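Local atomic coordinates of exopolysaccharide biosynthesis protein (Pantoea stewartii subsp. stewartii DC283, PDB entry 6TGF), a protein that modifies glycan biofilm, probably by hydrolysing exopolysaccharide, and has a parallel beta-helix fold like that of bacteriophage tailspikes. Residues B[336-341]-B[390-395]; B[308-313]-B[318-323]; B[54-59]-B[114-119]; B[174-179]-B[186-191]; B[462-467]-B[471-476]. One frame throughout, in Å; residues are numbered along the deposited sequence.

Contact 1: B[336-341]-B[390-395]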
# COMPACT_ATOMS: atom_id res chain seq x y z
N GLY B 336 2.25 -26.37 11.96
CA GLY B 336 1.30 -27.05 12.86
C GLY B 336 1.49 -28.56 12.89
O GLY B 336 1.04 -29.19 13.86
N ASN B 337 2.12 -29.13 11.85
CA ASN B 337 2.47 -30.57 11.73
C ASN B 337 1.20 -31.44 11.77
O ASN B 337 1.29 -32.58 12.26
CB ASN B 337 3.46 -31.01 12.82
CG ASN B 337 4.88 -30.55 12.56
OD1 ASN B 337 5.39 -30.67 11.45
ND2 ASN B 337 5.55 -30.06 13.59
N THR B 338 0.08 -30.93 11.26
CA THR B 338 -1.23 -31.64 11.24
C THR B 338 -1.20 -32.75 10.18
O THR B 338 -2.02 -33.69 10.28
CB THR B 338 -2.40 -30.67 11.00
OG1 THR B 338 -3.60 -31.32 11.43
CG2 THR B 338 -2.54 -30.24 9.56
N ASP B 339 -0.30 -32.64 9.19
CA ASP B 339 -0.15 -33.61 8.08
C ASP B 339 0.34 -34.96 8.62
O ASP B 339 -0.13 -35.99 8.12
CB ASP B 339 0.77 -33.07 6.98
CG ASP B 339 2.14 -32.62 7.45
OD1 ASP B 339 2.25 -32.20 8.62
OD2 ASP B 339 3.09 -32.68 6.64
N THR B 340 1.25 -34.95 9.61
CA THR B 340 1.91 -36.16 10.17
C THR B 340 1.33 -36.50 11.55
O THR B 340 1.28 -37.70 11.88
CB THR B 340 3.44 -35.98 10.23
OG1 THR B 340 3.75 -34.97 11.19
CG2 THR B 340 4.04 -35.62 8.89
N LYS B 341 0.94 -35.49 12.34
CA LYS B 341 0.33 -35.66 13.69
C LYS B 341 -0.91 -34.77 13.79
O LYS B 341 -0.85 -33.69 14.37
CB LYS B 341 1.35 -35.32 14.78
CG LYS B 341 2.63 -36.14 14.74
CD LYS B 341 3.43 -36.06 16.02
CE LYS B 341 4.84 -36.62 15.89
NZ LYS B 341 4.85 -38.10 15.91
N ALA B 390 -1.67 -25.88 2.99
CA ALA B 390 -2.17 -27.21 3.43
C ALA B 390 -2.66 -27.14 4.88
O ALA B 390 -2.32 -28.04 5.67
CB ALA B 390 -1.08 -28.24 3.26
N CYS B 391 -3.43 -26.10 5.22
CA CYS B 391 -4.08 -25.92 6.54
C CYS B 391 -5.51 -26.46 6.48
O CYS B 391 -6.22 -26.14 5.51
CB CYS B 391 -4.07 -24.45 6.96
SG CYS B 391 -2.40 -23.75 7.03
N THR B 392 -5.90 -27.27 7.48
CA THR B 392 -7.20 -28.00 7.51
C THR B 392 -8.23 -27.24 8.35
O THR B 392 -9.43 -27.51 8.17
CB THR B 392 -7.01 -29.44 8.01
OG1 THR B 392 -6.73 -29.42 9.41
CG2 THR B 392 -5.91 -30.17 7.27
N GLY B 393 -7.78 -26.33 9.22
CA GLY B 393 -8.66 -25.45 10.03
C GLY B 393 -8.87 -24.11 9.35
O GLY B 393 -8.44 -23.96 8.19
N ASP B 394 -9.53 -23.18 10.04
CA ASP B 394 -9.67 -21.76 9.60
C ASP B 394 -8.30 -21.09 9.68
O ASP B 394 -7.52 -21.45 10.58
CB ASP B 394 -10.69 -21.00 10.46
CG ASP B 394 -12.12 -21.50 10.33
OD1 ASP B 394 -12.39 -22.29 9.40
OD2 ASP B 394 -12.96 -21.09 11.15
N VAL B 395 -8.01 -20.17 8.76
CA VAL B 395 -6.73 -19.40 8.72
C VAL B 395 -6.97 -18.04 9.41
O VAL B 395 -6.56 -17.91 10.58
CB VAL B 395 -6.19 -19.26 7.29
CG1 VAL B 395 -4.91 -18.44 7.23
CG2 VAL B 395 -5.97 -20.63 6.65
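The two loops come nearest at Thr338 and Thr392, whose CA atoms stay 7.9 Å apart, so the backbones do not touch and the contact is made by side chains, chiefly the two threonines. Thr338 and Thr392 reach toward each other tip to tip, methyl against methyl, with CG2 of Thr338 4.1 Å from CG2 of Thr392. Threonine suits such a site at the surface because its methyl can pack while its hydroxyl turns to a polar neighbour. In Thr338 a chi1 of -161° turns OG1 away from the backbone N and leaves CG2 between N and the carbonyl carbon, directed at Thr392; OG1 makes a weak hydrogen bond with the backbone N of Asn343. The loop 336-341 is tied off by its own backbone, with Lys341 N donating to Asn337 O over 2.9 Å. Asn337 adopts a left-handed backbone conformation, which asparagine tolerates well, and Asn343 ND2 braces the same loop through the carbonyls of Gly336 and Lys341. The arrangement belongs to the stacked loops of a parallel beta-helix. Loop 336-341 follows strand 332-335, and loop 390-395 comes after strand 380-389. Between these strands runs 356-366, parallel to both, and beyond its end Asn367 bonds the backbone of Thr338 while Val368 bonds that of Thr392.

Contact 2: B[308-313]-B[318-323]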
# COMPACT_ATOMS: atom_id res chain seq x y z
N THR B 308 12.59 -17.30 11.39
CA THR B 308 12.12 -17.93 12.65
C THR B 308 10.92 -18.84 12.35
O THR B 308 9.93 -18.34 11.78
CB THR B 308 11.75 -16.87 13.70
OG1 THR B 308 12.92 -16.08 13.95
CG2 THR B 308 11.26 -17.46 15.00
N THR B 309 11.02 -20.12 12.73
CA THR B 309 9.93 -21.12 12.64
C THR B 309 9.50 -21.53 14.05
O THR B 309 10.38 -21.94 14.84
CB THR B 309 10.35 -22.34 11.81
OG1 THR B 309 10.66 -21.88 10.49
CG2 THR B 309 9.28 -23.41 11.73
N ILE B 310 8.21 -21.42 14.36
CA ILE B 310 7.59 -21.99 15.60
C ILE B 310 7.04 -23.37 15.24
O ILE B 310 6.49 -23.53 14.13
CB ILE B 310 6.50 -21.06 16.18
CG1 ILE B 310 7.12 -19.86 16.89
CG2 ILE B 310 5.56 -21.83 17.10
CD1 ILE B 310 6.15 -18.74 17.18
N VAL B 311 7.21 -24.33 16.16
CA VAL B 311 6.71 -25.73 16.03
C VAL B 311 6.29 -26.19 17.43
O VAL B 311 6.97 -25.79 18.40
CB VAL B 311 7.78 -26.63 15.37
CG1 VAL B 311 8.84 -27.10 16.34
CG2 VAL B 311 7.17 -27.81 14.65
N SER B 312 5.19 -26.94 17.54
CA SER B 312 4.54 -27.27 18.84
C SER B 312 4.11 -28.74 18.86
O SER B 312 4.52 -29.50 17.95
CB SER B 312 3.39 -26.34 19.10
OG SER B 312 2.85 -26.53 20.40
N ASP B 313 3.33 -29.13 19.87
CA ASP B 313 2.95 -30.54 20.18
C ASP B 313 1.49 -30.80 19.82
O ASP B 313 1.10 -31.98 19.78
CB ASP B 313 3.22 -30.86 21.66
CG ASP B 313 2.57 -29.91 22.65
OD1 ASP B 313 1.86 -28.99 22.21
OD2 ASP B 313 2.78 -30.11 23.86
N PHE B 318 -4.41 -23.22 20.93
CA PHE B 318 -3.56 -22.13 20.35
C PHE B 318 -2.20 -22.12 21.05
O PHE B 318 -2.15 -22.33 22.28
CB PHE B 318 -4.26 -20.77 20.49
CG PHE B 318 -5.58 -20.66 19.77
CD1 PHE B 318 -5.63 -20.25 18.45
CD2 PHE B 318 -6.77 -20.98 20.40
CE1 PHE B 318 -6.84 -20.15 17.78
CE2 PHE B 318 -7.98 -20.88 19.73
CZ PHE B 318 -8.01 -20.47 18.42
N VAL B 319 -1.13 -21.86 20.29
CA VAL B 319 0.27 -21.77 20.82
C VAL B 319 0.35 -20.56 21.76
O VAL B 319 1.08 -20.64 22.76
CB VAL B 319 1.32 -21.69 19.68
CG1 VAL B 319 2.73 -21.52 20.22
CG2 VAL B 319 1.25 -22.90 18.76
N PHE B 320 -0.39 -19.48 21.45
CA PHE B 320 -0.46 -18.23 22.25
C PHE B 320 -1.92 -17.88 22.54
O PHE B 320 -2.68 -17.61 21.59
CB PHE B 320 0.25 -17.10 21.51
CG PHE B 320 1.67 -17.43 21.10
CD1 PHE B 320 2.63 -17.73 22.06
CD2 PHE B 320 2.04 -17.45 19.76
CE1 PHE B 320 3.93 -18.04 21.68
CE2 PHE B 320 3.34 -17.75 19.39
CZ PHE B 320 4.28 -18.05 20.35
N GLU B 321 -2.30 -17.88 23.83
CA GLU B 321 -3.63 -17.43 24.34
C GLU B 321 -3.47 -16.05 24.98
O GLU B 321 -3.19 -15.99 26.19
CB GLU B 321 -4.19 -18.43 25.35
CG GLU B 321 -4.67 -19.73 24.73
CD GLU B 321 -6.04 -19.67 24.08
OE1 GLU B 321 -6.57 -18.56 23.90
OE2 GLU B 321 -6.58 -20.75 23.76
N VAL B 322 -3.63 -14.99 24.19
CA VAL B 322 -3.39 -13.58 24.62
C VAL B 322 -4.74 -12.90 24.88
O VAL B 322 -5.76 -13.38 24.36
CB VAL B 322 -2.55 -12.80 23.59
CG1 VAL B 322 -1.27 -13.54 23.24
CG2 VAL B 322 -3.33 -12.48 22.32
N SER B 323 -4.71 -11.82 25.66
CA SER B 323 -5.86 -10.92 25.94
C SER B 323 -5.35 -9.48 26.07
O SER B 323 -5.15 -9.01 27.21
CB SER B 323 -6.61 -11.36 27.18
OG SER B 323 -7.67 -10.47 27.47
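Ile310 and Phe320 meet from opposite directions, the isoleucine methyl running into the rim of the ring. CD1 of Ile310 lies in the plane of the phenyl group, 3.7 Å from Phe320 CE2 and equally far from CZ. The isoleucine gets there because its chain is extended at the second torsion (chi2 165°), which sends CD1 well out from the strand. Over one face of the same ring stands Val319, its CG1 3.7 Å above the plane at the centre. The ring is therefore held both at its edge and over a face: the longer isoleucine reaches the rim while the short valine sits over the face. Val319 also meets Ile310 directly, CG1 of the valine lying 4.2 Å from CG2 of the isoleucine. Its other methyl, CG2, rests 4.1 Å from CB of Ser312. The serine thus offers its carbon to the apolar side, while its OG hydrogen-bonds to Val280 O. Val319 has near-helical backbone angles and marks the corner where the chain turns, after which the ring end of Phe320 comes near Ile310. This is the apolar interior of one turn of the parallel beta-helix. Phe334 lies against both Ile310 and Val319, while Leu347 and Ile295 also touch Phe320. Strand 308-311 runs between 276-279 and 332-335, and strand 318-324 between 283-284 and 346-350, each parallel to its neighbours.

Contact 3: B[54-59]-B[114-119]. With EDO (1,2-ethanediol), chain X.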
# COMPACT_ATOMS: atom_id res chain seq x y z
N GLU B 54 32.67 -21.24 44.03
CA GLU B 54 32.18 -20.50 42.84
C GLU B 54 32.97 -19.20 42.65
O GLU B 54 33.12 -18.78 41.49
CB GLU B 54 30.68 -20.20 42.97
CG GLU B 54 29.78 -21.39 42.68
CD GLU B 54 29.59 -22.36 43.84
OE1 GLU B 54 29.69 -21.93 45.00
OE2 GLU B 54 29.32 -23.55 43.57
N ASN B 55 33.43 -18.58 43.74
CA ASN B 55 34.22 -17.31 43.73
C ASN B 55 35.63 -17.59 43.19
O ASN B 55 36.20 -16.66 42.59
CB ASN B 55 34.28 -16.65 45.11
CG ASN B 55 32.95 -16.05 45.52
OD1 ASN B 55 32.21 -16.64 46.31
ND2 ASN B 55 32.63 -14.89 44.98
N VAL B 56 36.16 -18.80 43.40
CA VAL B 56 37.50 -19.24 42.90
C VAL B 56 37.37 -19.55 41.40
O VAL B 56 38.22 -19.07 40.62
CB VAL B 56 38.03 -20.46 43.68
CG1 VAL B 56 39.38 -20.93 43.16
CG2 VAL B 56 38.11 -20.18 45.17
N TYR B 57 36.35 -20.33 41.02
CA TYR B 57 36.01 -20.67 39.61
C TYR B 57 35.71 -19.39 38.82
O TYR B 57 36.01 -19.36 37.61
CB TYR B 57 34.81 -21.62 39.56
CG TYR B 57 35.09 -23.04 40.00
CD1 TYR B 57 35.89 -23.88 39.24
CD2 TYR B 57 34.52 -23.56 41.15
CE1 TYR B 57 36.14 -25.18 39.63
CE2 TYR B 57 34.76 -24.86 41.55
CZ TYR B 57 35.57 -25.68 40.79
OH TYR B 57 35.81 -26.97 41.18
N ALA B 58 35.14 -18.38 39.48
CA ALA B 58 34.69 -17.11 38.86
C ALA B 58 35.88 -16.19 38.55
O ALA B 58 35.69 -15.28 37.73
CB ALA B 58 33.69 -16.41 39.75
N MET B 59 37.05 -16.41 39.16
CA MET B 59 38.28 -15.61 38.89
C MET B 59 38.83 -16.02 37.53
O MET B 59 38.53 -17.11 37.04
CB MET B 59 39.37 -15.85 39.95
CG MET B 59 38.88 -15.81 41.38
SD MET B 59 40.22 -15.95 42.60
CE MET B 59 40.88 -17.57 42.19
N GLN B 114 42.64 -26.52 47.81
CA GLN B 114 42.12 -27.09 49.08
C GLN B 114 40.70 -26.58 49.34
O GLN B 114 39.83 -27.41 49.67
CB GLN B 114 43.04 -26.74 50.26
CG GLN B 114 42.85 -27.62 51.48
CD GLN B 114 43.30 -29.04 51.26
OE1 GLN B 114 44.15 -29.32 50.42
NE2 GLN B 114 42.74 -29.95 52.04
N PHE B 115 40.48 -25.27 49.17
CA PHE B 115 39.19 -24.56 49.39
C PHE B 115 38.11 -25.18 48.48
O PHE B 115 37.03 -25.53 48.99
CB PHE B 115 39.36 -23.06 49.12
CG PHE B 115 38.17 -22.21 49.51
CD1 PHE B 115 37.91 -21.93 50.84
CD2 PHE B 115 37.34 -21.67 48.54
CE1 PHE B 115 36.82 -21.14 51.19
CE2 PHE B 115 36.26 -20.88 48.90
CZ PHE B 115 36.00 -20.62 50.22
N VAL B 116 38.43 -25.32 47.19
CA VAL B 116 37.53 -25.92 46.15
C VAL B 116 37.35 -27.41 46.45
O VAL B 116 36.19 -27.87 46.44
CB VAL B 116 38.08 -25.67 44.74
CG1 VAL B 116 37.38 -26.51 43.69
CG2 VAL B 116 38.03 -24.20 44.37
N LYS B 117 38.45 -28.13 46.70
CA LYS B 117 38.48 -29.60 46.95
C LYS B 117 37.57 -29.94 48.14
O LYS B 117 36.86 -30.97 48.06
CB LYS B 117 39.91 -30.08 47.23
CG LYS B 117 40.30 -31.37 46.53
CD LYS B 117 41.68 -31.88 46.88
CE LYS B 117 42.79 -30.95 46.46
NZ LYS B 117 44.09 -31.65 46.41
N ASP B 118 37.59 -29.11 49.19
CA ASP B 118 36.84 -29.32 50.45
C ASP B 118 35.41 -28.75 50.33
O ASP B 118 34.68 -28.82 51.34
CB ASP B 118 37.56 -28.66 51.64
CG ASP B 118 38.88 -29.32 52.00
OD1 ASP B 118 39.10 -30.46 51.55
OD2 ASP B 118 39.66 -28.70 52.73
N ASN B 119 35.03 -28.21 49.17
CA ASN B 119 33.74 -27.51 48.97
C ASN B 119 33.54 -26.55 50.16
O ASN B 119 32.44 -26.54 50.74
CB ASN B 119 32.58 -28.49 48.81
CG ASN B 119 31.27 -27.82 48.45
OD1 ASN B 119 31.23 -26.97 47.56
ND2 ASN B 119 30.20 -28.20 49.13
C1 EDO X . 40.28 -25.04 52.93
O1 EDO X . 39.64 -26.11 53.59
C2 EDO X . 41.61 -24.72 53.50
O2 EDO X . 42.12 -23.45 53.13
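Val56 and Val116 form the centre of this helix-to-helix contact, with CG1 of Val56 3.7 Å from CG2 of Val116. The other methyl of Val56, CG2, reaches Phe115 and comes 3.8 Å from its CD2. Val116 likewise uses both branches, since its CG1 packs against the phenol ring of Tyr57, 3.5 Å from CZ. All three pairs cross obliquely. Small branched valines suit the place where the helices come closest, and the two aromatic residues extend the apolar patch to its flanks. A chi1 of -171° swings the ring of Phe115 to the side of its carbonyl, where it meets Val56. In the next shell Trp64 touches both valines and meets the ring of Tyr57 edge-to-face, while Phe112 packs on Val56. Farther out come polar bonds. Asn55 OD1 takes the backbone N of Thr52 at the start of the helix, while ND2 ties the helix to Arg180 O. At the other helix Asn119 closes a Schellman motif with the positive phi that asparagine accepts readily, its N bonding Val116 O. A 1,2-ethanediol, probably from the crystallisation liquor, hydrogen-bonds through O1 to Asp118 OD2 at 2.7 Å. The contact lies in a region related to the head-binding domains of phage tailspikes, and joins helix 53-57 to helix 109-117 with helix 61-66 packed against both.

Contact 4: B[174-179]-B[186-191]. With EDO (1,2-ethanediol), chain C.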
# COMPACT_ATOMS: atom_id res chain seq x y z
N ASP B 174 22.99 -21.15 35.95
CA ASP B 174 23.02 -22.13 37.06
C ASP B 174 24.20 -21.79 37.98
O ASP B 174 23.99 -21.71 39.21
CB ASP B 174 23.13 -23.57 36.54
CG ASP B 174 21.84 -24.13 35.95
OD1 ASP B 174 20.81 -23.44 36.01
OD2 ASP B 174 21.89 -25.26 35.42
N ASP B 175 25.39 -21.58 37.40
CA ASP B 175 26.64 -21.24 38.12
C ASP B 175 26.59 -19.77 38.58
O ASP B 175 27.13 -19.48 39.67
CB ASP B 175 27.87 -21.53 37.26
CG ASP B 175 28.11 -23.02 37.04
OD1 ASP B 175 28.28 -23.74 38.05
OD2 ASP B 175 28.11 -23.45 35.87
N LEU B 176 25.97 -18.89 37.79
CA LEU B 176 25.83 -17.43 38.09
C LEU B 176 24.98 -17.25 39.35
O LEU B 176 25.34 -16.39 40.19
CB LEU B 176 25.21 -16.71 36.90
CG LEU B 176 25.12 -15.19 37.02
CD1 LEU B 176 26.51 -14.56 37.04
CD2 LEU B 176 24.30 -14.60 35.89
N ARG B 177 23.89 -18.01 39.49
CA ARG B 177 22.94 -17.94 40.63
C ARG B 177 23.60 -18.47 41.91
O ARG B 177 23.04 -18.23 43.00
CB ARG B 177 21.67 -18.73 40.33
CG ARG B 177 20.72 -18.03 39.36
CD ARG B 177 19.71 -19.00 38.77
NE ARG B 177 18.73 -18.35 37.92
CZ ARG B 177 17.90 -18.98 37.10
NH1 ARG B 177 17.93 -20.30 37.00
NH2 ARG B 177 17.04 -18.29 36.37
N LYS B 178 24.73 -19.18 41.79
CA LYS B 178 25.48 -19.80 42.92
C LYS B 178 26.72 -18.96 43.27
O LYS B 178 27.32 -19.23 44.32
CB LYS B 178 25.88 -21.23 42.56
CG LYS B 178 24.74 -22.24 42.59
CD LYS B 178 25.07 -23.54 41.90
CE LYS B 178 24.12 -24.66 42.29
NZ LYS B 178 24.50 -25.95 41.65
N THR B 179 27.09 -17.99 42.43
CA THR B 179 28.29 -17.13 42.60
C THR B 179 27.90 -15.81 43.27
O THR B 179 27.30 -14.97 42.58
CB THR B 179 28.98 -16.86 41.25
OG1 THR B 179 29.28 -18.12 40.64
CG2 THR B 179 30.24 -16.04 41.39
N ALA B 186 30.43 -5.28 41.23
CA ALA B 186 31.42 -6.24 40.70
C ALA B 186 30.94 -6.76 39.34
O ALA B 186 29.78 -7.20 39.25
CB ALA B 186 31.62 -7.38 41.67
N LYS B 187 31.81 -6.69 38.32
CA LYS B 187 31.48 -7.07 36.92
C LYS B 187 31.90 -8.53 36.68
O LYS B 187 32.98 -8.92 37.16
CB LYS B 187 32.15 -6.13 35.92
CG LYS B 187 31.61 -4.71 35.94
CD LYS B 187 32.15 -3.83 34.83
CE LYS B 187 32.26 -2.37 35.25
NZ LYS B 187 32.20 -1.46 34.09
N ILE B 188 31.06 -9.28 35.97
CA ILE B 188 31.31 -10.69 35.58
C ILE B 188 30.86 -10.87 34.12
O ILE B 188 30.05 -10.05 33.65
CB ILE B 188 30.61 -11.66 36.55
CG1 ILE B 188 31.34 -13.00 36.68
CG2 ILE B 188 29.14 -11.87 36.19
CD1 ILE B 188 32.67 -12.90 37.39
N LYS B 189 31.39 -11.89 33.45
CA LYS B 189 31.13 -12.18 32.02
C LYS B 189 30.52 -13.59 31.91
O LYS B 189 31.25 -14.56 32.15
CB LYS B 189 32.44 -12.04 31.23
CG LYS B 189 32.28 -11.66 29.77
CD LYS B 189 32.13 -12.84 28.86
CE LYS B 189 31.59 -12.46 27.49
NZ LYS B 189 32.45 -11.45 26.84
N LEU B 190 29.22 -13.68 31.59
CA LEU B 190 28.51 -14.97 31.38
C LEU B 190 28.74 -15.43 29.94
O LEU B 190 28.29 -14.72 29.02
CB LEU B 190 27.02 -14.79 31.69
CG LEU B 190 26.16 -16.05 31.55
CD1 LEU B 190 26.57 -17.11 32.56
CD2 LEU B 190 24.68 -15.72 31.71
N LYS B 191 29.42 -16.57 29.76
CA LYS B 191 29.75 -17.15 28.43
C LYS B 191 28.45 -17.43 27.66
O LYS B 191 28.38 -17.09 26.46
CB LYS B 191 30.57 -18.43 28.59
CG LYS B 191 31.04 -19.07 27.29
CD LYS B 191 31.42 -20.53 27.43
CE LYS B 191 31.07 -21.36 26.21
NZ LYS B 191 29.62 -21.62 26.13
C1 EDO C . 21.24 -26.28 31.56
O1 EDO C . 20.73 -25.46 32.59
C2 EDO C . 20.32 -27.37 31.16
O2 EDO C . 18.95 -27.07 31.37
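Leu176 lays its two methyl branches over successive inward-pointing residues of the strand, CD1 against Ile188 and CD2 against Leu190. CD1 of Leu176 is 3.9 Å from CG2 of Ile188, and the two side chains run antiparallel alongside one another. CD2 of Leu176 and CD2 of Leu190 lie 4.3 Å apart, a looser touch. Its forked end lets one leucine serve both partners. The first torsion, -174°, carries the fork out from the helix toward the strand. Ile188 and Leu190 alternate along that strand with Lys187 and Lys189, so one side is apolar and the other carries long charged chains suited to solvent. Helix 173-176 lies in the crossover of a beta-alpha-beta unit: the connection links strand 168-170 to strand 187-190, which lies parallel to strand 168-170, and Ile170 touches both Leu176 and Ile188. Strand 202-207 continues the sheet beyond, and its Phe204 packs on Ile188 and Leu190. Past the helix the chain makes a type I beta turn from Leu176 to Thr179, with Thr179 N bonding Leu176 O at 3.3 Å. Just before it, Asp175 O accepts from opposite faces of its plane, from Lys178 N and from Thr179 OG1. The bond from Thr179 OG1 to Asp175 O is 2.7 Å long and arrives 37° out of the carbonyl plane. The backbone carbonyl O of Thr179 accepts from Trp226 NE1. A 1,2-ethanediol, probably from the crystallisation liquor, bonds through O1 to Asp174 OD2 at 3.1 Å.

Contact 5: B[462-467]-B[471-476]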
# COMPACT_ATOMS: atom_id res chain seq x y z
N ASP B 462 -9.76 -5.51 -4.57
CA ASP B 462 -8.90 -5.32 -5.77
C ASP B 462 -7.99 -6.54 -5.93
O ASP B 462 -7.32 -6.91 -4.95
CB ASP B 462 -8.04 -4.06 -5.67
CG ASP B 462 -8.82 -2.76 -5.74
OD1 ASP B 462 -9.90 -2.75 -6.37
OD2 ASP B 462 -8.34 -1.77 -5.16
N ALA B 463 -7.97 -7.13 -7.13
CA ALA B 463 -7.02 -8.18 -7.57
C ALA B 463 -7.11 -9.40 -6.64
O ALA B 463 -6.05 -9.89 -6.21
CB ALA B 463 -5.62 -7.61 -7.62
N LEU B 464 -8.32 -9.86 -6.34
CA LEU B 464 -8.56 -11.18 -5.70
C LEU B 464 -8.60 -12.24 -6.80
O LEU B 464 -9.30 -12.02 -7.80
CB LEU B 464 -9.86 -11.16 -4.88
CG LEU B 464 -10.17 -12.44 -4.10
CD1 LEU B 464 -9.12 -12.71 -3.04
CD2 LEU B 464 -11.55 -12.36 -3.47
N SER B 465 -7.85 -13.33 -6.62
CA SER B 465 -7.82 -14.50 -7.54
C SER B 465 -8.26 -15.75 -6.78
O SER B 465 -7.60 -16.10 -5.79
CB SER B 465 -6.45 -14.68 -8.15
OG SER B 465 -6.11 -13.56 -8.95
N LEU B 466 -9.36 -16.37 -7.22
CA LEU B 466 -9.80 -17.72 -6.79
C LEU B 466 -9.62 -18.67 -7.97
O LEU B 466 -10.25 -18.42 -9.02
CB LEU B 466 -11.26 -17.66 -6.32
CG LEU B 466 -11.58 -16.62 -5.25
CD1 LEU B 466 -13.08 -16.46 -5.08
CD2 LEU B 466 -10.93 -16.99 -3.93
N GLU B 467 -8.78 -19.70 -7.83
CA GLU B 467 -8.46 -20.69 -8.90
C GLU B 467 -8.63 -22.10 -8.35
O GLU B 467 -7.99 -22.43 -7.33
CB GLU B 467 -7.04 -20.48 -9.42
CG GLU B 467 -6.84 -19.15 -10.13
CD GLU B 467 -5.62 -19.08 -11.04
OE1 GLU B 467 -5.53 -18.12 -11.84
OE2 GLU B 467 -4.76 -19.99 -10.94
N ASN B 471 -15.54 -24.87 -3.54
CA ASN B 471 -16.77 -24.13 -3.14
C ASN B 471 -16.58 -22.64 -3.41
O ASN B 471 -15.45 -22.17 -3.55
CB ASN B 471 -17.11 -24.39 -1.67
CG ASN B 471 -17.42 -25.85 -1.40
OD1 ASN B 471 -18.33 -26.42 -2.01
ND2 ASN B 471 -16.67 -26.47 -0.51
N PRO B 472 -17.68 -21.86 -3.52
CA PRO B 472 -17.56 -20.41 -3.66
C PRO B 472 -17.14 -19.72 -2.36
O PRO B 472 -17.39 -20.27 -1.30
CB PRO B 472 -18.98 -19.97 -4.06
CG PRO B 472 -19.87 -21.03 -3.44
CD PRO B 472 -19.08 -22.31 -3.52
N LEU B 473 -16.52 -18.54 -2.48
CA LEU B 473 -16.38 -17.57 -1.36
C LEU B 473 -17.80 -17.10 -1.00
O LEU B 473 -18.46 -16.52 -1.88
CB LEU B 473 -15.49 -16.41 -1.80
CG LEU B 473 -15.38 -15.24 -0.82
CD1 LEU B 473 -14.76 -15.67 0.50
CD2 LEU B 473 -14.59 -14.09 -1.43
N ILE B 474 -18.26 -17.39 0.22
CA ILE B 474 -19.62 -17.03 0.70
C ILE B 474 -19.63 -15.54 1.04
O ILE B 474 -18.92 -15.15 1.99
CB ILE B 474 -20.05 -17.91 1.89
CG1 ILE B 474 -19.99 -19.41 1.56
CG2 ILE B 474 -21.42 -17.50 2.40
CD1 ILE B 474 -20.95 -19.85 0.48
N ALA B 475 -20.39 -14.74 0.29
CA ALA B 475 -20.51 -13.27 0.45
C ALA B 475 -22.00 -12.87 0.47
O ALA B 475 -22.35 -11.87 -0.18
CB ALA B 475 -19.76 -12.58 -0.66
N TRP B 476 -22.82 -13.63 1.20
CA TRP B 476 -24.30 -13.42 1.30
C TRP B 476 -24.57 -12.05 1.94
O TRP B 476 -23.99 -11.78 3.01
CB TRP B 476 -24.97 -14.54 2.09
CG TRP B 476 -24.83 -15.91 1.50
CD1 TRP B 476 -24.64 -16.23 0.19
CD2 TRP B 476 -24.91 -17.16 2.21
NE1 TRP B 476 -24.57 -17.59 0.04
CE2 TRP B 476 -24.74 -18.19 1.26
CE3 TRP B 476 -25.10 -17.51 3.55
CZ2 TRP B 476 -24.75 -19.54 1.61
CZ3 TRP B 476 -25.12 -18.85 3.90
CH2 TRP B 476 -24.94 -19.84 2.94
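Leu473 is the residue that both Leu464 and Leu466 touch, and the contacts across the two segments are apolar. CD2 of Leu473 lies 4.0 Å from CD2 of Leu464, methyl to methyl; chi1 of Leu473, 173°, carries its fork inward to this partner. Leu466 comes in at about a right angle and places its CD1 4.1 Å from Leu473 CB, at the root of that side chain. Leucine fits this interior, being apolar and long enough to span the gap between backbones whose nearest CA atoms, those of Leu466 and Leu473, are 8.5 Å apart. Polar interactions face the subunit interface: Asp462 OD1 makes salt bridges with Arg483 of its own chain and with Arg483 of the third subunit, an ionic link across the trimer. Packing between subunits is a separate matter, the small Ala463, at the corner with a left-handed backbone, lying against Leu439 of the second subunit. A CH-pi contact forms inside segment 471-476, where Ile474 CG2 sits 3.5 Å above the centre of the indole of Trp476. The leucines belong to the apolar core of the beta-helix: Leu466 touches Ile445 of strand 443-446 and Leu487 of strand 479-488, the parallel neighbours of 458-467, and Pro451 of strand 450-453 touches Leu466 and Leu473. Strand 473-474 pairs in parallel with 493-494.

In the fold
Along the chain the contacts follow one another without overlap in the order 3, 4, 2, 1, 5. Contacts 3 and 4 form an amino-terminal pair, their centres 14 Å apart, and touch where Glu54 and Ala58 meet Thr179, so the head-binding-like region packs directly on the beta-alpha-beta unit. Contacts 2 and 1, also 14 Å apart between centres, touch through Val311 and Asn337 in the parallel beta-helix. Contact 5 lies farther along it, about 22 Å from contact 1 and 71 Å from contact 3, centre to centre. The series thus traces an elongated molecule, and among the five it is contact 5 that other subunits touch.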